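Local structure of putative capsular polysaccharide biosynthesis protein (Streptococcus pneumoniae serotype 4, 6EWJ) at residues Pro17-Ala22 against Leu275-Arg280; Phe168-Ile173 against Ile193-Ser198; Thr184-Pro189 against Thr311-Ser316. The protein is probably a pyridoxal phosphate-dependent sugar aminotransferase of the DegT/DnrJ/EryC1 family that acts in pneumococcal teichoic acid biosynthesis. One frame throughout, in Å; residues are numbered along the deposited sequence.

Contact 1: Pro17-Ala22 against Leu275-Arg280; sequences PDITEA and LVQLDR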
ATOM      1  N   PRO A  17      17.928  12.522   1.040  1.00 28.93           N
ATOM      2  CA  PRO A  17      16.997  12.878   2.077  1.00 28.42           C
ATOM      3  C   PRO A  17      17.642  13.805   3.109  1.00 28.89           C
ATOM      4  O   PRO A  17      18.850  13.731   3.342  1.00 29.19           O
ATOM      5  CB  PRO A  17      16.658  11.506   2.693  1.00 28.78           C
ATOM      6  CG  PRO A  17      17.926  10.753   2.602  1.00 29.37           C
ATOM      7  CD  PRO A  17      18.511  11.181   1.266  1.00 29.30           C
ATOM      8  N   ASP A  18      16.832  14.683   3.699  1.00 27.86           N
ATOM      9  CA  ASP A  18      17.280  15.586   4.746  1.00 28.51           C
ATOM     10  C   ASP A  18      16.631  15.144   6.059  1.00 28.59           C
ATOM     11  O   ASP A  18      15.518  15.558   6.374  1.00 28.40           O
ATOM     12  CB  ASP A  18      16.889  17.034   4.407  1.00 28.21           C
ATOM     13  CG  ASP A  18      17.583  18.071   5.311  1.00 29.24           C
ATOM     14  OD1 ASP A  18      17.930  17.735   6.481  1.00 28.59           O
ATOM     15  OD2 ASP A  18      17.753  19.222   4.846  1.00 28.49           O
ATOM     16  N   ILE A  19      17.301  14.237   6.753  1.00 29.47           N
ATOM     17  CA  ILE A  19      16.803  13.665   7.999  1.00 29.82           C
ATOM     18  C   ILE A  19      17.778  14.060   9.092  1.00 31.74           C
ATOM     19  O   ILE A  19      18.987  13.901   8.923  1.00 32.70           O
ATOM     20  CB  ILE A  19      16.724  12.118   7.920  1.00 29.93           C
ATOM     21  CG1 ILE A  19      15.943  11.643   6.674  1.00 28.89           C
ATOM     22  CG2 ILE A  19      16.159  11.538   9.204  1.00 30.40           C
ATOM     23  CD1 ILE A  19      14.481  12.070   6.617  1.00 27.79           C
ATOM     24  N   THR A  20      17.254  14.552  10.224  1.00 31.85           N
ATOM     25  CA  THR A  20      18.075  14.972  11.357  1.00 32.83           C
ATOM     26  C   THR A  20      17.788  14.065  12.553  1.00 32.72           C
ATOM     27  O   THR A  20      16.875  13.225  12.518  1.00 31.06           O
ATOM     28  CB  THR A  20      17.790  16.432  11.767  1.00 33.40           C
ATOM     29  OG1 THR A  20      16.457  16.539  12.285  1.00 33.59           O
ATOM     30  CG2 THR A  20      17.984  17.386  10.591  1.00 33.52           C
ATOM     31  N   GLU A  21      18.525  14.277  13.635  1.00 34.10           N
ATOM     32  CA  GLU A  21      18.267  13.525  14.865  1.00 34.63           C
ATOM     33  C   GLU A  21      16.835  13.646  15.422  1.00 31.93           C
ATOM     34  O   GLU A  21      16.384  12.740  16.117  1.00 30.62           O
ATOM     35  CB  GLU A  21      19.310  13.871  15.950  1.00 38.07           C
ATOM     36  CG  GLU A  21      20.732  13.396  15.614  1.00 40.75           C
ATOM     37  CD  GLU A  21      20.884  11.886  15.497  1.00 42.41           C
ATOM     38  OE1 GLU A  21      20.235  11.136  16.279  1.00 43.47           O
ATOM     39  OE2 GLU A  21      21.618  11.440  14.583  1.00 44.88           O
ATOM     40  N   ALA A  22      16.150  14.763  15.170  1.00 30.21           N
ATOM     41  CA  ALA A  22      14.774  14.942  15.656  1.00 28.84           C
ATOM     42  C   ALA A  22      13.836  13.897  15.040  1.00 26.90           C
ATOM     43  O   ALA A  22      13.008  13.344  15.725  1.00 26.06           O
ATOM     44  CB  ALA A  22      14.263  16.348  15.386  1.00 28.67           C
ATOM     45  N   LEU A 275       5.674  14.439  11.322  1.00 20.29           N
ATOM     46  CA  LEU A 275       5.436  15.467  12.343  1.00 21.31           C
ATOM     47  C   LEU A 275       6.630  16.416  12.475  1.00 22.26           C
ATOM     48  O   LEU A 275       6.461  17.640  12.634  1.00 22.52           O
ATOM     49  CB  LEU A 275       5.132  14.828  13.693  1.00 22.06           C
ATOM     50  CG  LEU A 275       3.808  14.086  13.826  1.00 22.13           C
ATOM     51  CD1 LEU A 275       3.763  13.276  15.124  1.00 22.62           C
ATOM     52  CD2 LEU A 275       2.613  15.021  13.762  1.00 22.50           C
ATOM     53  N   VAL A 276       7.820  15.820  12.487  1.00 22.58           N
ATOM     54  CA  VAL A 276       9.070  16.555  12.624  1.00 23.72           C
ATOM     55  C   VAL A 276       9.356  17.357  11.337  1.00 23.30           C
ATOM     56  O   VAL A 276       9.715  18.533  11.409  1.00 23.90           O
ATOM     57  CB  VAL A 276      10.250  15.611  12.975  1.00 24.06           C
ATOM     58  CG1 VAL A 276      11.587  16.350  12.912  1.00 25.02           C
ATOM     59  CG2 VAL A 276      10.054  15.074  14.378  1.00 24.45           C
ATOM     60  N   GLN A 277       9.170  16.705  10.181  1.00 22.68           N
ATOM     61  CA  GLN A 277       9.301  17.369   8.886  1.00 22.52           C
ATOM     62  C   GLN A 277       8.401  18.615   8.814  1.00 22.72           C
ATOM     63  O   GLN A 277       8.816  19.694   8.310  1.00 22.18           O
ATOM     64  CB  GLN A 277       8.979  16.410   7.747  1.00 21.84           C
ATOM     65  CG  GLN A 277      10.034  15.329   7.536  1.00 22.31           C
ATOM     66  CD  GLN A 277      11.123  15.714   6.549  1.00 22.81           C
ATOM     67  OE1 GLN A 277      10.842  15.950   5.377  1.00 23.31           O
ATOM     68  NE2 GLN A 277      12.353  15.761   7.001  1.00 23.85           N
ATOM     69  N   LEU A 278       7.184  18.476   9.345  1.00 22.58           N
ATOM     70  CA  LEU A 278       6.227  19.554   9.328  1.00 23.39           C
ATOM     71  C   LEU A 278       6.697  20.727  10.227  1.00 24.55           C
ATOM     72  O   LEU A 278       6.599  21.857   9.810  1.00 24.01           O
ATOM     73  CB  LEU A 278       4.809  19.077   9.654  1.00 23.56           C
ATOM     74  CG  LEU A 278       3.736  20.145   9.366  1.00 24.78           C
ATOM     75  CD1 LEU A 278       3.649  20.528   7.893  1.00 24.46           C
ATOM     76  CD2 LEU A 278       2.394  19.630   9.869  1.00 25.15           C
ATOM     77  N   ASP A 279       7.292  20.445  11.386  1.00 25.50           N
ATOM     78  CA  ASP A 279       7.928  21.507  12.232  1.00 27.36           C
ATOM     79  C   ASP A 279       9.058  22.196  11.470  1.00 28.14           C
ATOM     80  O   ASP A 279       9.183  23.417  11.445  1.00 28.72           O
ATOM     81  CB  ASP A 279       8.553  20.907  13.483  1.00 27.99           C
ATOM     82  CG  ASP A 279       7.538  20.365  14.451  1.00 28.10           C
ATOM     83  OD1 ASP A 279       6.331  20.607  14.294  1.00 28.26           O
ATOM     84  OD2 ASP A 279       7.956  19.668  15.372  1.00 29.06           O
ATOM     85  N   ARG A 280       9.865  21.360  10.814  1.00 27.82           N
ATOM     86  CA  ARG A 280      10.996  21.831  10.013  1.00 28.01           C
ATOM     87  C   ARG A 280      10.626  22.534   8.714  1.00 27.15           C
ATOM     88  O   ARG A 280      11.469  23.222   8.159  1.00 27.37           O
ATOM     89  CB  ARG A 280      11.933  20.643   9.689  1.00 27.90           C
ATOM     90  CG  ARG A 280      12.631  20.113  10.931  1.00 28.64           C
ATOM     91  CD  ARG A 280      13.514  18.951  10.576  1.00 28.59           C
ATOM     92  NE  ARG A 280      14.645  19.447   9.822  1.00 28.62           N
ATOM     93  CZ  ARG A 280      15.311  18.782   8.891  1.00 28.82           C
ATOM     94  NH1 ARG A 280      14.981  17.540   8.527  1.00 28.11           N
ATOM     95  NH2 ARG A 280      16.333  19.392   8.291  1.00 29.81           N
TER
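Arg280 grips Asp18 end-on with two nitrogens. NH2 of Arg280 donates a nearly straight hydrogen bond to Asp18 OD1 at 2.9 Å (169° at the hydrogen), part of a salt bridge, and Arg280 NH1 donates to the backbone Asp18 O at 3.0 Å. Both oxygens lie close to the guanidinium plane, but neither is met in its own plane: NH2 comes to OD1 from above the carboxylate, the two flat groups being 66° apart, and NH1 stands above the carbonyl plane of Asp18. The arginine chain runs straight to CG and CD and then bends at chi3 (71°), which turns the guanidinium edge to the loop. Gln277 NE2 adds a weak bond to the same Asp18 O at 3.2 Å. Glu23 OE2 forms a salt bridge with Arg280 NH1 and takes a hydrogen bond from Gln277 NE2, so one carboxylate links the two donors, while Asp18 OD2 bonds Thr387. Over one face of the guanidinium sits the methyl of Thr20, CG2 lying 3.5 Å from Arg280 CZ and above the group's centre. Thr20 is the N-cap of helix 21-31, its OG1 accepting a weak capping bond from Ala22 N and also hydrogen-bonding Glu23 OE1. Two residues past Thr20, Ala22 CB packs on Val276 CG1 at 3.6 Å. Ile19 and Pro17 touch the second subunit. Gln277 OE1 accepts from Thr208 N, and the Gln277 side chain lies about 8 Å from that of Lys205, the predicted cofactor lysine. The contact thus joins the capped start of helix 21-31 to the long helix 268-299 beside the probable active site of an aminotransferase fold.

Contact 2: Phe168-Ile173 against Ile193-Ser198; sequences FNRIVI and IADFTS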
ATOM      1  N   PHE A 168     -21.507  17.263  -6.389  1.00 35.75           N
ATOM      2  CA  PHE A 168     -20.853  18.274  -7.220  1.00 35.12           C
ATOM      3  C   PHE A 168     -21.701  18.761  -8.387  1.00 36.17           C
ATOM      4  O   PHE A 168     -21.864  19.959  -8.618  1.00 36.70           O
ATOM      5  CB  PHE A 168     -19.473  17.702  -7.637  1.00 33.33           C
ATOM      6  CG  PHE A 168     -18.443  17.805  -6.563  1.00 31.77           C
ATOM      7  CD1 PHE A 168     -18.236  16.756  -5.674  1.00 30.99           C
ATOM      8  CD2 PHE A 168     -17.715  18.974  -6.386  1.00 31.24           C
ATOM      9  CE1 PHE A 168     -17.292  16.865  -4.677  1.00 29.94           C
ATOM     10  CE2 PHE A 168     -16.767  19.086  -5.392  1.00 30.01           C
ATOM     11  CZ  PHE A 168     -16.555  18.021  -4.536  1.00 29.75           C
ATOM     12  N   ASN A 169     -22.254  17.807  -9.096  1.00 36.20           N
ATOM     13  CA  ASN A 169     -22.945  18.001 -10.334  1.00 37.37           C
ATOM     14  C   ASN A 169     -22.196  18.659 -11.514  1.00 36.72           C
ATOM     15  O   ASN A 169     -22.796  19.265 -12.404  1.00 37.27           O
ATOM     16  CB  ASN A 169     -24.364  18.570 -10.175  1.00 39.62           C
ATOM     17  CG  ASN A 169     -25.359  17.821 -11.057  1.00 41.22           C
ATOM     18  OD1 ASN A 169     -25.822  18.321 -12.088  1.00 42.75           O
ATOM     19  ND2 ASN A 169     -25.609  16.558 -10.700  1.00 40.98           N
ATOM     20  N   ARG A 170     -20.890  18.453 -11.510  1.00 34.61           N
ATOM     21  CA  ARG A 170     -19.998  18.914 -12.540  1.00 34.16           C
ATOM     22  C   ARG A 170     -18.739  18.031 -12.514  1.00 32.25           C
ATOM     23  O   ARG A 170     -18.592  17.158 -11.637  1.00 31.86           O
ATOM     24  CB  ARG A 170     -19.641  20.386 -12.291  1.00 34.57           C
ATOM     25  CG  ARG A 170     -19.098  20.715 -10.891  1.00 34.10           C
ATOM     26  CD  ARG A 170     -18.287  22.020 -10.919  1.00 34.31           C
ATOM     27  NE  ARG A 170     -17.815  22.442  -9.591  1.00 33.50           N
ATOM     28  CZ  ARG A 170     -16.709  22.004  -8.990  1.00 31.98           C
ATOM     29  NH1 ARG A 170     -15.938  21.080  -9.555  1.00 31.01           N
ATOM     30  NH2 ARG A 170     -16.373  22.476  -7.796  1.00 31.49           N
ATOM     31  N   ILE A 171     -17.830  18.285 -13.444  1.00 31.05           N
ATOM     32  CA  ILE A 171     -16.501  17.668 -13.434  1.00 28.72           C
ATOM     33  C   ILE A 171     -15.800  18.039 -12.134  1.00 27.42           C
ATOM     34  O   ILE A 171     -15.802  19.197 -11.738  1.00 27.48           O
ATOM     35  CB  ILE A 171     -15.655  18.113 -14.654  1.00 28.58           C
ATOM     36  CG1 ILE A 171     -16.238  17.533 -15.946  1.00 29.09           C
ATOM     37  CG2 ILE A 171     -14.212  17.621 -14.533  1.00 27.12           C
ATOM     38  CD1 ILE A 171     -15.786  18.207 -17.220  1.00 29.18           C
ATOM     39  N   VAL A 172     -15.191  17.051 -11.485  1.00 25.73           N
ATOM     40  CA  VAL A 172     -14.478  17.259 -10.234  1.00 24.99           C
ATOM     41  C   VAL A 172     -13.014  17.499 -10.585  1.00 23.74           C
ATOM     42  O   VAL A 172     -12.431  16.761 -11.438  1.00 22.94           O
ATOM     43  CB  VAL A 172     -14.685  16.063  -9.264  1.00 24.62           C
ATOM     44  CG1 VAL A 172     -13.788  16.193  -8.031  1.00 24.12           C
ATOM     45  CG2 VAL A 172     -16.148  15.951  -8.837  1.00 25.54           C
ATOM     46  N   ILE A 173     -12.395  18.498  -9.933  1.00 22.83           N
ATOM     47  CA  ILE A 173     -11.013  18.820 -10.203  1.00 22.09           C
ATOM     48  C   ILE A 173     -10.155  18.334  -9.088  1.00 21.16           C
ATOM     49  O   ILE A 173     -10.317  18.787  -7.974  1.00 21.29           O
ATOM     50  CB  ILE A 173     -10.778  20.323 -10.442  1.00 22.57           C
ATOM     51  CG1 ILE A 173     -11.666  20.807 -11.589  1.00 23.37           C
ATOM     52  CG2 ILE A 173      -9.312  20.553 -10.779  1.00 21.86           C
ATOM     53  CD1 ILE A 173     -11.561  22.287 -11.876  1.00 24.24           C
ATOM     54  N   ILE A 193      -7.493  24.432  -2.900  1.00 25.02           N
ATOM     55  CA  ILE A 193      -7.852  25.056  -4.171  1.00 25.50           C
ATOM     56  C   ILE A 193      -8.728  24.128  -5.029  1.00 25.14           C
ATOM     57  O   ILE A 193      -9.806  24.506  -5.475  1.00 25.50           O
ATOM     58  CB  ILE A 193      -6.599  25.487  -4.908  1.00 25.58           C
ATOM     59  CG1 ILE A 193      -5.745  26.386  -4.008  1.00 26.40           C
ATOM     60  CG2 ILE A 193      -6.967  26.237  -6.193  1.00 26.59           C
ATOM     61  CD1 ILE A 193      -4.274  26.342  -4.340  1.00 25.90           C
ATOM     62  N   ALA A 194      -8.208  22.950  -5.307  1.00 23.63           N
ATOM     63  CA  ALA A 194      -8.935  21.952  -6.045  1.00 23.61           C
ATOM     64  C   ALA A 194     -10.019  21.361  -5.170  1.00 23.86           C
ATOM     65  O   ALA A 194     -10.024  21.542  -3.953  1.00 23.68           O
ATOM     66  CB  ALA A 194      -7.986  20.871  -6.508  1.00 22.68           C
ATOM     67  N   ASP A 195     -10.942  20.663  -5.810  1.00 24.44           N
ATOM     68  CA  ASP A 195     -11.967  19.899  -5.090  1.00 24.84           C
ATOM     69  C   ASP A 195     -11.355  18.833  -4.172  1.00 23.36           C
ATOM     70  O   ASP A 195     -11.689  18.712  -2.989  1.00 23.96           O
ATOM     71  CB  ASP A 195     -12.952  19.293  -6.079  1.00 25.47           C
ATOM     72  CG  ASP A 195     -13.705  20.332  -6.853  1.00 26.62           C
ATOM     73  OD1 ASP A 195     -14.204  21.320  -6.249  1.00 27.98           O
ATOM     74  OD2 ASP A 195     -13.840  20.173  -8.093  1.00 26.39           O
ATOM     75  N   PHE A 196     -10.430  18.078  -4.709  1.00 22.27           N
ATOM     76  CA  PHE A 196      -9.623  17.126  -3.932  1.00 20.67           C
ATOM     77  C   PHE A 196      -8.167  17.332  -4.315  1.00 19.84           C
ATOM     78  O   PHE A 196      -7.871  17.775  -5.455  1.00 19.95           O
ATOM     79  CB  PHE A 196     -10.019  15.654  -4.232  1.00 20.51           C
ATOM     80  CG  PHE A 196     -11.399  15.278  -3.818  1.00 21.04           C
ATOM     81  CD1 PHE A 196     -12.490  15.601  -4.616  1.00 22.00           C
ATOM     82  CD2 PHE A 196     -11.617  14.550  -2.669  1.00 21.08           C
ATOM     83  CE1 PHE A 196     -13.769  15.249  -4.241  1.00 22.60           C
ATOM     84  CE2 PHE A 196     -12.892  14.168  -2.286  1.00 21.79           C
ATOM     85  CZ  PHE A 196     -13.977  14.524  -3.068  1.00 22.70           C
ATOM     86  N   THR A 197      -7.264  16.993  -3.394  1.00 19.03           N
ATOM     87  CA  THR A 197      -5.827  17.086  -3.638  1.00 18.59           C
ATOM     88  C   THR A 197      -5.100  15.844  -3.101  1.00 18.28           C
ATOM     89  O   THR A 197      -5.363  15.409  -1.964  1.00 18.28           O
ATOM     90  CB  THR A 197      -5.234  18.373  -3.019  1.00 18.84           C
ATOM     91  OG1 THR A 197      -5.964  19.518  -3.497  1.00 18.94           O
ATOM     92  CG2 THR A 197      -3.762  18.540  -3.360  1.00 18.26           C
ATOM     93  N   SER A 198      -4.161  15.313  -3.886  1.00 17.83           N
ATOM     94  CA  SER A 198      -3.157  14.353  -3.379  1.00 17.73           C
ATOM     95  C   SER A 198      -1.779  14.965  -3.224  1.00 17.03           C
ATOM     96  O   SER A 198      -1.297  15.662  -4.091  1.00 17.07           O
ATOM     97  CB  SER A 198      -2.999  13.094  -4.297  1.00 17.87           C
ATOM     98  OG  SER A 198      -2.860  13.509  -5.629  1.00 19.80           O
TER
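The backbones of 168-173 and 193-198 meet where two parallel strands begin, Ile173 O receiving weak bonds from Asp195 N at 2.9 Å and Phe196 N at 3.3 Å. Asp195 turns its carboxylate back across this start. The Arg170 guanidinium meets it end-on, Arg170 NH1 to Asp195 OD2 at 2.7 Å and Arg170 NH2 to Asp195 OD1 at 2.9 Å, both on the syn side and slightly out of the carboxylate plane, with the two flat groups 28° apart. The anti lone pair of Asp195 OD2 takes Ile173 N at 2.9 Å, almost in line (174°), so this oxygen is held by a charged and a backbone donor. Arg170 NH1 also donates to Ile171 O, which helps to fix the guanidinium's rotation. The two strands, 172-177 and 196-200, belong to the mixed seven-stranded sheet of the large PLP-binding domain of fold-type I aminotransferases; Val172 also bonds backbone to backbone with strand 129-132, Thr197 with strand 213-217. The Phe168 ring, from the end of helix 163-168, covers part of one face of the Arg170 guanidinium with CD2 and brings CE2 to within 3.5 Å of Asp195 OD1. A Val172 chi1 of 172° swings CG1 away from its own N and sets that methyl at the edge of the Phe196 ring, 3.7 Å from CD1. Phe168 CE1 meets Phe196 CE1 obliquely at 3.9 Å, and beyond it Phe196 packs on Ile71 of helix 64-74.

Contact 3: Thr184-Pro189 against Thr311-Ser316; sequences TYKGQP and TETVES. Unlike the reference sequence in segment 184-189: Thr184 (reference Ile).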
ATOM      1  N   THR A 184       1.418  27.981  -2.841  1.00 23.76           N
ATOM      2  CA  THR A 184       0.200  28.807  -2.813  1.00 24.50           C
ATOM      3  C   THR A 184      -0.177  29.378  -4.195  1.00 24.49           C
ATOM      4  O   THR A 184       0.655  29.545  -5.065  1.00 24.46           O
ATOM      5  CB  THR A 184       0.327  29.997  -1.857  1.00 25.86           C
ATOM      6  OG1 THR A 184       1.355  30.827  -2.361  1.00 26.57           O
ATOM      7  CG2 THR A 184       0.646  29.539  -0.431  1.00 25.71           C
ATOM      8  N   TYR A 185      -1.480  29.599  -4.358  1.00 25.25           N
ATOM      9  CA  TYR A 185      -2.120  30.175  -5.533  1.00 25.27           C
ATOM     10  C   TYR A 185      -3.061  31.238  -5.011  1.00 27.14           C
ATOM     11  O   TYR A 185      -4.024  30.933  -4.307  1.00 26.76           O
ATOM     12  CB  TYR A 185      -2.933  29.116  -6.258  1.00 24.71           C
ATOM     13  CG  TYR A 185      -3.773  29.606  -7.383  1.00 24.46           C
ATOM     14  CD1 TYR A 185      -3.199  29.903  -8.572  1.00 24.43           C
ATOM     15  CD2 TYR A 185      -5.152  29.689  -7.278  1.00 24.98           C
ATOM     16  CE1 TYR A 185      -3.950  30.404  -9.628  1.00 24.99           C
ATOM     17  CE2 TYR A 185      -5.929  30.172  -8.322  1.00 25.44           C
ATOM     18  CZ  TYR A 185      -5.306  30.540  -9.503  1.00 25.12           C
ATOM     19  OH  TYR A 185      -6.022  30.971 -10.576  1.00 25.45           O
ATOM     20  N   LYS A 186      -2.778  32.494  -5.363  1.00 29.21           N
ATOM     21  CA  LYS A 186      -3.525  33.651  -4.896  1.00 31.12           C
ATOM     22  C   LYS A 186      -3.582  33.646  -3.382  1.00 31.60           C
ATOM     23  O   LYS A 186      -4.621  33.900  -2.796  1.00 32.35           O
ATOM     24  CB  LYS A 186      -4.904  33.698  -5.547  1.00 32.67           C
ATOM     25  CG  LYS A 186      -4.779  33.913  -7.066  1.00 33.47           C
ATOM     26  CD  LYS A 186      -6.107  34.029  -7.779  1.00 35.26           C
ATOM     27  CE  LYS A 186      -5.877  34.390  -9.236  1.00 36.17           C
ATOM     28  NZ  LYS A 186      -6.748  35.490  -9.638  1.00 38.59           N
ATOM     29  N   GLY A 187      -2.443  33.316  -2.759  1.00 30.85           N
ATOM     30  CA  GLY A 187      -2.344  33.273  -1.314  1.00 31.56           C
ATOM     31  C   GLY A 187      -2.939  32.063  -0.611  1.00 31.08           C
ATOM     32  O   GLY A 187      -2.843  32.000   0.632  1.00 31.86           O
ATOM     33  N   GLN A 188      -3.562  31.132  -1.344  1.00 29.56           N
ATOM     34  CA  GLN A 188      -4.217  29.989  -0.698  1.00 29.43           C
ATOM     35  C   GLN A 188      -3.354  28.738  -0.860  1.00 27.19           C
ATOM     36  O   GLN A 188      -2.814  28.516  -1.946  1.00 26.00           O
ATOM     37  CB  GLN A 188      -5.576  29.703  -1.299  1.00 31.09           C
ATOM     38  CG  GLN A 188      -6.539  30.851  -1.538  1.00 33.88           C
ATOM     39  CD  GLN A 188      -7.531  30.491  -2.647  1.00 36.02           C
ATOM     40  OE1 GLN A 188      -8.665  30.145  -2.368  1.00 38.55           O
ATOM     41  NE2 GLN A 188      -7.083  30.554  -3.930  1.00 36.75           N
ATOM     42  N   PRO A 189      -3.261  27.900   0.180  1.00 25.95           N
ATOM     43  CA  PRO A 189      -2.378  26.713   0.120  1.00 24.56           C
ATOM     44  C   PRO A 189      -2.917  25.658  -0.770  1.00 23.80           C
ATOM     45  O   PRO A 189      -4.125  25.419  -0.810  1.00 24.26           O
ATOM     46  CB  PRO A 189      -2.327  26.220   1.580  1.00 24.54           C
ATOM     47  CG  PRO A 189      -3.357  26.981   2.316  1.00 25.42           C
ATOM     48  CD  PRO A 189      -3.726  28.185   1.546  1.00 26.12           C
ATOM     49  N   THR A 311       5.341  33.843  -9.300  1.00 28.20           N
ATOM     50  CA  THR A 311       4.561  34.558 -10.292  1.00 28.87           C
ATOM     51  C   THR A 311       3.567  35.510  -9.579  1.00 29.90           C
ATOM     52  O   THR A 311       3.447  35.521  -8.368  1.00 30.38           O
ATOM     53  CB  THR A 311       3.816  33.623 -11.273  1.00 27.81           C
ATOM     54  OG1 THR A 311       2.688  32.998 -10.627  1.00 26.88           O
ATOM     55  CG2 THR A 311       4.786  32.565 -11.879  1.00 27.05           C
ATOM     56  N   GLU A 312       2.835  36.243 -10.385  1.00 30.83           N
ATOM     57  CA  GLU A 312       1.724  37.065  -9.942  1.00 32.28           C
ATOM     58  C   GLU A 312       0.718  36.306  -9.088  1.00 31.48           C
ATOM     59  O   GLU A 312       0.232  36.822  -8.067  1.00 30.88           O
ATOM     60  CB  GLU A 312       1.069  37.608 -11.211  1.00 34.07           C
ATOM     61  CG  GLU A 312       0.039  38.691 -11.032  1.00 36.31           C
ATOM     62  CD  GLU A 312      -0.209  39.424 -12.314  1.00 38.51           C
ATOM     63  OE1 GLU A 312      -1.188  39.098 -13.018  1.00 39.25           O
ATOM     64  OE2 GLU A 312       0.589  40.339 -12.622  1.00 40.79           O
ATOM     65  N   THR A 313       0.461  35.046  -9.472  1.00 29.88           N
ATOM     66  CA  THR A 313      -0.490  34.167  -8.754  1.00 29.04           C
ATOM     67  C   THR A 313       0.114  33.074  -7.876  1.00 28.06           C
ATOM     68  O   THR A 313      -0.568  32.587  -6.971  1.00 28.45           O
ATOM     69  CB  THR A 313      -1.477  33.494  -9.719  1.00 28.49           C
ATOM     70  OG1 THR A 313      -0.763  32.682 -10.663  1.00 27.90           O
ATOM     71  CG2 THR A 313      -2.297  34.523 -10.443  1.00 29.88           C
ATOM     72  N   VAL A 314       1.365  32.669  -8.111  1.00 27.31           N
ATOM     73  CA  VAL A 314       1.919  31.497  -7.464  1.00 26.08           C
ATOM     74  C   VAL A 314       3.148  31.829  -6.637  1.00 26.60           C
ATOM     75  O   VAL A 314       4.048  32.542  -7.108  1.00 28.19           O
ATOM     76  CB  VAL A 314       2.309  30.408  -8.509  1.00 24.67           C
ATOM     77  CG1 VAL A 314       3.082  29.205  -7.876  1.00 23.54           C
ATOM     78  CG2 VAL A 314       1.064  29.950  -9.224  1.00 24.46           C
ATOM     79  N   GLU A 315       3.193  31.272  -5.437  1.00 26.18           N
ATOM     80  CA  GLU A 315       4.444  31.067  -4.715  1.00 26.60           C
ATOM     81  C   GLU A 315       4.656  29.546  -4.620  1.00 24.56           C
ATOM     82  O   GLU A 315       3.990  28.838  -3.831  1.00 23.08           O
ATOM     83  CB  GLU A 315       4.392  31.693  -3.316  1.00 28.50           C
ATOM     84  CG  GLU A 315       5.598  31.422  -2.396  1.00 30.17           C
ATOM     85  CD  GLU A 315       6.786  32.326  -2.604  1.00 31.58           C
ATOM     86  OE1 GLU A 315       6.808  33.143  -3.529  1.00 34.64           O
ATOM     87  OE2 GLU A 315       7.761  32.195  -1.843  1.00 33.57           O
ATOM     88  N   SER A 316       5.610  29.058  -5.401  1.00 23.76           N
ATOM     89  CA  SER A 316       5.912  27.624  -5.450  1.00 22.27           C
ATOM     90  C   SER A 316       6.632  27.161  -4.211  1.00 22.02           C
ATOM     91  O   SER A 316       7.383  27.913  -3.624  1.00 22.59           O
ATOM     92  CB  SER A 316       6.776  27.311  -6.704  1.00 22.26           C
ATOM     93  OG  SER A 316       7.211  25.946  -6.719  1.00 21.88           O
TER
HETATM   94  O   HOH W   1       0.142  32.545  -4.195  1.00 17.38           O
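A tight beta hairpin, 184-189, pairs its first strand with 314-315 to make a small three-stranded antiparallel sheet. Thr184 and Glu315 form the hydrogen-bonded pair: Thr184 N donates to Glu315 O at 2.9 Å, and Glu315 N returns a bond to Thr184 O at 3.1 Å. Tyr185 and Val314 follow as a non-hydrogen-bonded pair, after which Lys186 N reaches Thr313 O at 2.7 Å, lying in the plane of that carbonyl. The hairpin turns through a type I' turn from Tyr185 to Gln188, and Tyr185 O accepts from both Gln188 N and Gln188 NE2, which approach from opposite faces of its plane. On the other segment Thr311 OG1 makes an ST motif with Val314 N. Water 1 bridges the two segments, donating to Thr313 O, accepting from Gly187 N and bonding Thr184 OG1 at 2.8 Å. The Thr184 hydroxyl sits between its backbone N and carbonyl carbon (chi1 64°), beside Glu315 CB at 3.3 Å; the Glu315 carboxylate turns away to Arg318. On the face carrying Tyr185 and Val314, the Tyr185 ring has Val314 CG2 at its edge, near the ring plane and 4.3 Å from CD1, and Lys186 CG over the centre of one face. Lys186 CE lies alongside Thr313 CG2 at 3.8 Å, while its NZ forms a salt bridge with Asp145, whose backbone N bonds Tyr185 OH.

How the contacts relate
From the N terminus, segment 17-22, which leads into helix 21-31, is the first met and waits for 275-280, so contact 1 closes a loop of some 250 residues that encloses contact 2 entirely. Contact 2 joins 168-173 to 193-198 over a short span, and the hairpin 184-189 lies within it. That hairpin pairs later with 311-316, so contact 3 crosses contact 2, and crosses contact 1 as well. Contacts 2 and 3 touch, Ile193 CD1 packing 3.6 Å from Tyr185 CB, which sets the small antiparallel sheet against the loop that leads into strand 196-200 of the central sheet. Contact 1, its centre about 31 Å from that of contact 2, ties the N-terminal segment to helix 268-299.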